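Local coordinates for protein octaprenyl Pyrophosphate Synthase (Helicobacter pylori, PDB 3TC1) that probably builds the octaprenyl diphosphate chain by magnesium-dependent condensation of isopentenyl diphosphate units onto an allylic diphosphate primer, at residues C147-D151 and K152-W156; Q197-D200 and D201-I205. All coordinates share one frame; numbering follows the deposited sequence.

Contact 1 of 2, residues C147-D151 and K152-W156; sequences CFNSD and KQKYW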
loop_
_atom_site.group_PDB
_atom_site.type_symbol
_atom_site.label_atom_id
_atom_site.label_comp_id
_atom_site.label_asym_id
_atom_site.label_seq_id
_atom_site.Cartn_x
_atom_site.Cartn_y
_atom_site.Cartn_z
ATOM N N CYS B 147 1.905 -8.256 23.683
ATOM C CA CYS B 147 2.240 -8.525 25.080
ATOM C C CYS B 147 3.697 -8.173 25.331
ATOM O O CYS B 147 4.481 -8.060 24.389
ATOM C CB CYS B 147 1.993 -9.998 25.425
ATOM S SG CYS B 147 3.106 -11.158 24.615
ATOM N N PHE B 148 4.055 -7.986 26.596
ATOM C CA PHE B 148 5.430 -7.649 26.935
ATOM C C PHE B 148 6.361 -8.667 26.286
ATOM O O PHE B 148 6.101 -9.870 26.336
ATOM C CB PHE B 148 5.633 -7.670 28.452
ATOM C CG PHE B 148 7.039 -7.352 28.876
ATOM C CD1 PHE B 148 7.461 -6.032 29.000
ATOM C CD2 PHE B 148 7.951 -8.376 29.118
ATOM C CE1 PHE B 148 8.776 -5.739 29.359
ATOM C CE2 PHE B 148 9.263 -8.096 29.475
ATOM C CZ PHE B 148 9.677 -6.775 29.596
ATOM N N ASN B 149 7.438 -8.183 25.672
ATOM C CA ASN B 149 8.402 -9.066 25.020
ATOM C C ASN B 149 9.798 -8.967 25.631
ATOM O O ASN B 149 10.344 -7.873 25.759
ATOM C CB ASN B 149 8.511 -8.739 23.528
ATOM C CG ASN B 149 9.687 -9.438 22.878
ATOM O OD1 ASN B 149 9.827 -10.656 22.989
ATOM N ND2 ASN B 149 10.547 -8.672 22.203
ATOM N N SER B 150 10.379 -10.110 25.984
ATOM C CA SER B 150 11.717 -10.122 26.564
ATOM C C SER B 150 12.737 -10.750 25.611
ATOM O O SER B 150 13.921 -10.849 25.940
ATOM C CB SER B 150 11.715 -10.899 27.883
ATOM O OG SER B 150 11.536 -12.282 27.643
ATOM N N ASP B 151 12.274 -11.181 24.439
ATOM C CA ASP B 151 13.157 -11.802 23.450
ATOM C C ASP B 151 13.788 -10.710 22.596
ATOM O O ASP B 151 13.137 -10.152 21.711
ATOM C CB ASP B 151 12.369 -12.760 22.549
ATOM C CG ASP B 151 13.271 -13.567 21.614
ATOM O OD1 ASP B 151 14.408 -13.127 21.331
ATOM O OD2 ASP B 151 12.833 -14.639 21.148
ATOM N N LYS B 152 15.054 -10.404 22.864
ATOM C CA LYS B 152 15.745 -9.365 22.113
ATOM C C LYS B 152 15.879 -9.671 20.625
ATOM O O LYS B 152 15.943 -8.755 19.812
ATOM C CB LYS B 152 17.137 -9.102 22.702
ATOM C CG LYS B 152 17.120 -8.256 23.965
ATOM C CD LYS B 152 18.516 -7.787 24.365
ATOM C CE LYS B 152 19.400 -8.941 24.798
ATOM N NZ LYS B 152 20.679 -8.454 25.396
ATOM N N GLN B 153 15.923 -10.948 20.263
ATOM C CA GLN B 153 16.069 -11.298 18.853
ATOM C C GLN B 153 14.871 -10.848 18.022
ATOM O O GLN B 153 15.020 -10.487 16.856
ATOM C CB GLN B 153 16.291 -12.804 18.687
ATOM C CG GLN B 153 17.542 -13.321 19.392
ATOM C CD GLN B 153 18.784 -12.485 19.096
ATOM O OE1 GLN B 153 19.505 -12.080 20.013
ATOM N NE2 GLN B 153 19.040 -12.229 17.817
ATOM N N LYS B 154 13.686 -10.853 18.622
ATOM C CA LYS B 154 12.488 -10.427 17.900
ATOM C C LYS B 154 12.559 -8.930 17.661
ATOM O O LYS B 154 12.153 -8.438 16.611
ATOM C CB LYS B 154 11.229 -10.773 18.696
ATOM C CG LYS B 154 11.049 -12.264 18.935
ATOM C CD LYS B 154 9.745 -12.549 19.665
ATOM C CE LYS B 154 9.626 -14.025 20.013
ATOM N NZ LYS B 154 8.396 -14.304 20.805
ATOM N N TYR B 155 13.083 -8.212 18.652
ATOM C CA TYR B 155 13.243 -6.767 18.581
ATOM C C TYR B 155 14.191 -6.412 17.440
ATOM O O TYR B 155 13.891 -5.544 16.613
ATOM C CB TYR B 155 13.810 -6.246 19.913
ATOM C CG TYR B 155 14.261 -4.806 19.882
ATOM C CD1 TYR B 155 13.340 -3.762 19.896
ATOM C CD2 TYR B 155 15.618 -4.489 19.823
ATOM C CE1 TYR B 155 13.760 -2.433 19.853
ATOM C CE2 TYR B 155 16.050 -3.166 19.776
ATOM C CZ TYR B 155 15.119 -2.146 19.791
ATOM O OH TYR B 155 15.545 -0.840 19.732
ATOM N N TRP B 156 15.337 -7.085 17.400
ATOM C CA TRP B 156 16.336 -6.839 16.358
ATOM C C TRP B 156 15.781 -7.108 14.963
ATOM O O TRP B 156 16.089 -6.390 14.016
ATOM C CB TRP B 156 17.573 -7.703 16.605
ATOM C CG TRP B 156 18.358 -7.287 17.817
ATOM C CD1 TRP B 156 18.789 -8.093 18.835
ATOM C CD2 TRP B 156 18.816 -5.968 18.127
ATOM N NE1 TRP B 156 19.488 -7.354 19.759
ATOM C CE2 TRP B 156 19.520 -6.047 19.350
ATOM C CE3 TRP B 156 18.703 -4.723 17.488
ATOM C CZ2 TRP B 156 20.109 -4.929 19.950
ATOM C CZ3 TRP B 156 19.290 -3.610 18.084
ATOM C CH2 TRP B 156 19.984 -3.723 19.306
HETATM O O HOH W 1 7.842 -12.224 23.035
#
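Asp151 and the first turn of the helix it precedes, Lys152 to Trp156, are a compact example of how a loop hands over to a helix. Two bonds converge on Asp151 O, one from the helix backbone and one from a loop amide. Lys154 N donates to it over 3.2 Å, and Asn149 ND2 does so at 3.0 Å; the two donors come from opposite faces of the carbonyl plane, so the last loop carbonyl is gripped from both sides. A side-chain bond completes the cap: OD1 of Asp151 takes the N-H of Gln153 at 2.9 Å, on its anti side and 28° out of the carboxylate plane. The first torsion of Asp151 (chi1 -173°) sets CG beside its carbonyl carbon, which brings OD1 to the Gln153 N-H. Asn149 prepares this residue from behind, because its OD1 accepts from Asp151 N, 2.9 Å away.

The aliphatic chain of Lys154 lies against the oxygens of both loop side chains. Fully extended, it crosses the Asp151 side chain at about a right angle, CE lying 3.5 Å from Asp151 OD2, while CD passes 3.8 Å from Asn149 OD1. The ammonium stays 4.5 Å (NZ to OD2) from Asp151, too far for a salt bridge, and instead shares a water with Asn149 OD1. Elsewhere on this turn, Lys152 forms a salt bridge with Glu234, and Tyr155 packs on Leu227 and Leu230 of helix 227-233. The Asp151 side-chain bond to Gln153 N is an N-cap, and the Asn149 bond to Asp151 N is the Asx turn before it, at the start of helix 152-177 in the all-helical polyprenyl synthase fold.

Contact 2 of 2, residues Q197-D200 and D201-I205; sequences QIID and DLLDI. With MG (magnesium ion), chain D.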
loop_
_atom_site.group_PDB
_atom_site.type_symbol
_atom_site.label_atom_id
_atom_site.label_comp_id
_atom_site.label_asym_id
_atom_site.label_seq_id
_atom_site.Cartn_x
_atom_site.Cartn_y
_atom_site.Cartn_z
ATOM N N GLN B 197 17.789 3.822 14.565
ATOM C CA GLN B 197 16.580 3.407 15.267
ATOM C C GLN B 197 16.810 3.175 16.758
ATOM O O GLN B 197 15.896 3.353 17.562
ATOM C CB GLN B 197 15.989 2.148 14.634
ATOM C CG GLN B 197 14.593 1.802 15.153
ATOM C CD GLN B 197 13.612 2.950 14.984
ATOM O OE1 GLN B 197 13.399 3.441 13.873
ATOM N NE2 GLN B 197 13.010 3.386 16.086
ATOM N N ILE B 198 18.016 2.763 17.131
ATOM C CA ILE B 198 18.309 2.549 18.545
ATOM C C ILE B 198 18.281 3.914 19.246
ATOM O O ILE B 198 17.688 4.059 20.319
ATOM C CB ILE B 198 19.688 1.871 18.736
ATOM C CG1 ILE B 198 19.623 0.427 18.226
ATOM C CG2 ILE B 198 20.080 1.858 20.216
ATOM C CD1 ILE B 198 20.983 -0.254 18.136
ATOM N N ILE B 199 18.898 4.915 18.619
ATOM C CA ILE B 199 18.926 6.265 19.178
ATOM C C ILE B 199 17.510 6.839 19.210
ATOM O O ILE B 199 17.147 7.596 20.118
ATOM C CB ILE B 199 19.836 7.210 18.346
ATOM C CG1 ILE B 199 21.297 6.772 18.472
ATOM C CG2 ILE B 199 19.654 8.654 18.799
ATOM C CD1 ILE B 199 21.821 6.736 19.901
ATOM N N ASP B 200 16.708 6.481 18.217
ATOM C CA ASP B 200 15.342 6.973 18.183
ATOM C C ASP B 200 14.567 6.376 19.353
ATOM O O ASP B 200 13.806 7.073 20.025
ATOM C CB ASP B 200 14.658 6.599 16.879
ATOM C CG ASP B 200 13.239 7.089 16.829
ATOM O OD1 ASP B 200 13.036 8.313 16.669
ATOM O OD2 ASP B 200 12.331 6.247 16.971
ATOM N N ASP B 201 14.764 5.086 19.602
ATOM C CA ASP B 201 14.081 4.436 20.718
ATOM C C ASP B 201 14.596 5.038 22.023
ATOM O O ASP B 201 13.855 5.178 22.997
ATOM C CB ASP B 201 14.345 2.926 20.710
ATOM C CG ASP B 201 13.609 2.205 19.588
ATOM O OD1 ASP B 201 12.811 2.863 18.882
ATOM O OD2 ASP B 201 13.821 0.978 19.422
ATOM N N LEU B 202 15.874 5.403 22.035
ATOM C CA LEU B 202 16.477 5.987 23.223
ATOM C C LEU B 202 15.855 7.358 23.506
ATOM O O LEU B 202 15.491 7.661 24.643
ATOM C CB LEU B 202 17.993 6.102 23.030
ATOM C CG LEU B 202 18.824 6.573 24.227
ATOM C CD1 LEU B 202 18.546 5.683 25.427
ATOM C CD2 LEU B 202 20.304 6.535 23.867
ATOM N N LEU B 203 15.715 8.173 22.463
ATOM C CA LEU B 203 15.137 9.506 22.592
ATOM C C LEU B 203 13.673 9.515 23.030
ATOM O O LEU B 203 13.127 10.566 23.376
ATOM C CB LEU B 203 15.302 10.278 21.282
ATOM C CG LEU B 203 16.752 10.678 20.990
ATOM C CD1 LEU B 203 16.852 11.339 19.621
ATOM C CD2 LEU B 203 17.241 11.619 22.089
ATOM N N ASP B 204 13.035 8.350 23.025
ATOM C CA ASP B 204 11.648 8.270 23.456
ATOM C C ASP B 204 11.585 8.278 24.971
ATOM O O ASP B 204 10.583 8.690 25.563
ATOM C CB ASP B 204 10.989 6.979 22.967
ATOM C CG ASP B 204 9.524 6.871 23.399
ATOM O OD1 ASP B 204 8.702 7.707 22.966
ATOM O OD2 ASP B 204 9.186 5.954 24.172
ATOM N N ILE B 205 12.660 7.826 25.603
ATOM C CA ILE B 205 12.668 7.745 27.058
ATOM C C ILE B 205 13.726 8.547 27.789
ATOM O O ILE B 205 13.871 8.423 29.002
ATOM C CB ILE B 205 12.749 6.270 27.510
ATOM C CG1 ILE B 205 13.931 5.562 26.831
ATOM C CG2 ILE B 205 11.450 5.566 27.170
ATOM C CD1 ILE B 205 15.279 5.830 27.474
HETATM MG MG MG D . 10.427 6.553 18.106
HETATM O O HOH W 2 11.605 8.059 19.702
HETATM O O HOH W 3 9.820 8.508 17.076
HETATM O O HOH W 4 10.899 4.672 19.260
HETATM O O HOH W 5 8.417 6.499 19.333
HETATM O O HOH W 6 9.581 4.936 16.390
#
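Gln197 bonds through its amide to Asp201, one helical turn on and the second aspartate of a DDXXD motif of polyprenyl synthases, here Asp200, Asp201 and Asp204 with two leucines between; Gln197 itself stands three residues before the motif. The sequence order places this as the second such motif of the family, whose aspartates commonly hold substrate diphosphate through magnesium ions. The close-packed side of helix 182-205 is apolar. Ile199 CG2 meets Leu203 CD1 at 4.0 Å, and Ile199 CD1 lies 4.3 Å from Leu202 CD2. Ile198 is buried against Trp156 and Leu159 of helix 152-177 and against helix 268-286. Main-chain bonds such as Leu203 N to Ile199 O hold the turn beneath these side chains.

On the hydrated side, by contrast, water separates most of the protein groups from the ion. Asp200 is the one protein ligand in its shell: OD2 binds magnesium at 2.2 Å, and five waters occupy the other positions. Asp201 lies in the second shell, its OD1 accepting from a water that is itself a metal ligand; its OD2 is held by Tyr155 OH. Asp204 has no bond to the metal, and its two oxygens are taken by the backbone N-H groups of Ser218 and Asp219.

Gln197 NE2 bridges the two carboxylates; the bend at chi2 (56°) brings it to them, with a weak bond to Asp200 OD2 as well as the firmer one to Asp201. In the latter, NE2 stands 2.9 Å from Asp201 OD1, which lies in the amide plane yet is met from 46° above the carboxylate plane.

How the contacts relate
Followed from the N terminus, the chain leaves helix 121-144, passes through the loop of contact 1 and enters helix 152-177, which is followed by helix 182-205 carrying contact 2. The two contacts are in series, neither nesting nor crossing: contact 1 caps the N terminus of helix 152-177, where the connecting loop ends, whereas contact 2 lies within a helix and closes no loop. Although their centres are about 16 Å apart, they touch directly. Tyr155 OH lies 2.5 Å from Asp201 OD2, a probable hydrogen bond, and Trp156 CZ3 packs on Ile198 CD1 at 3.8 Å. The start of one helix is thereby tied to the metal-binding end of the next.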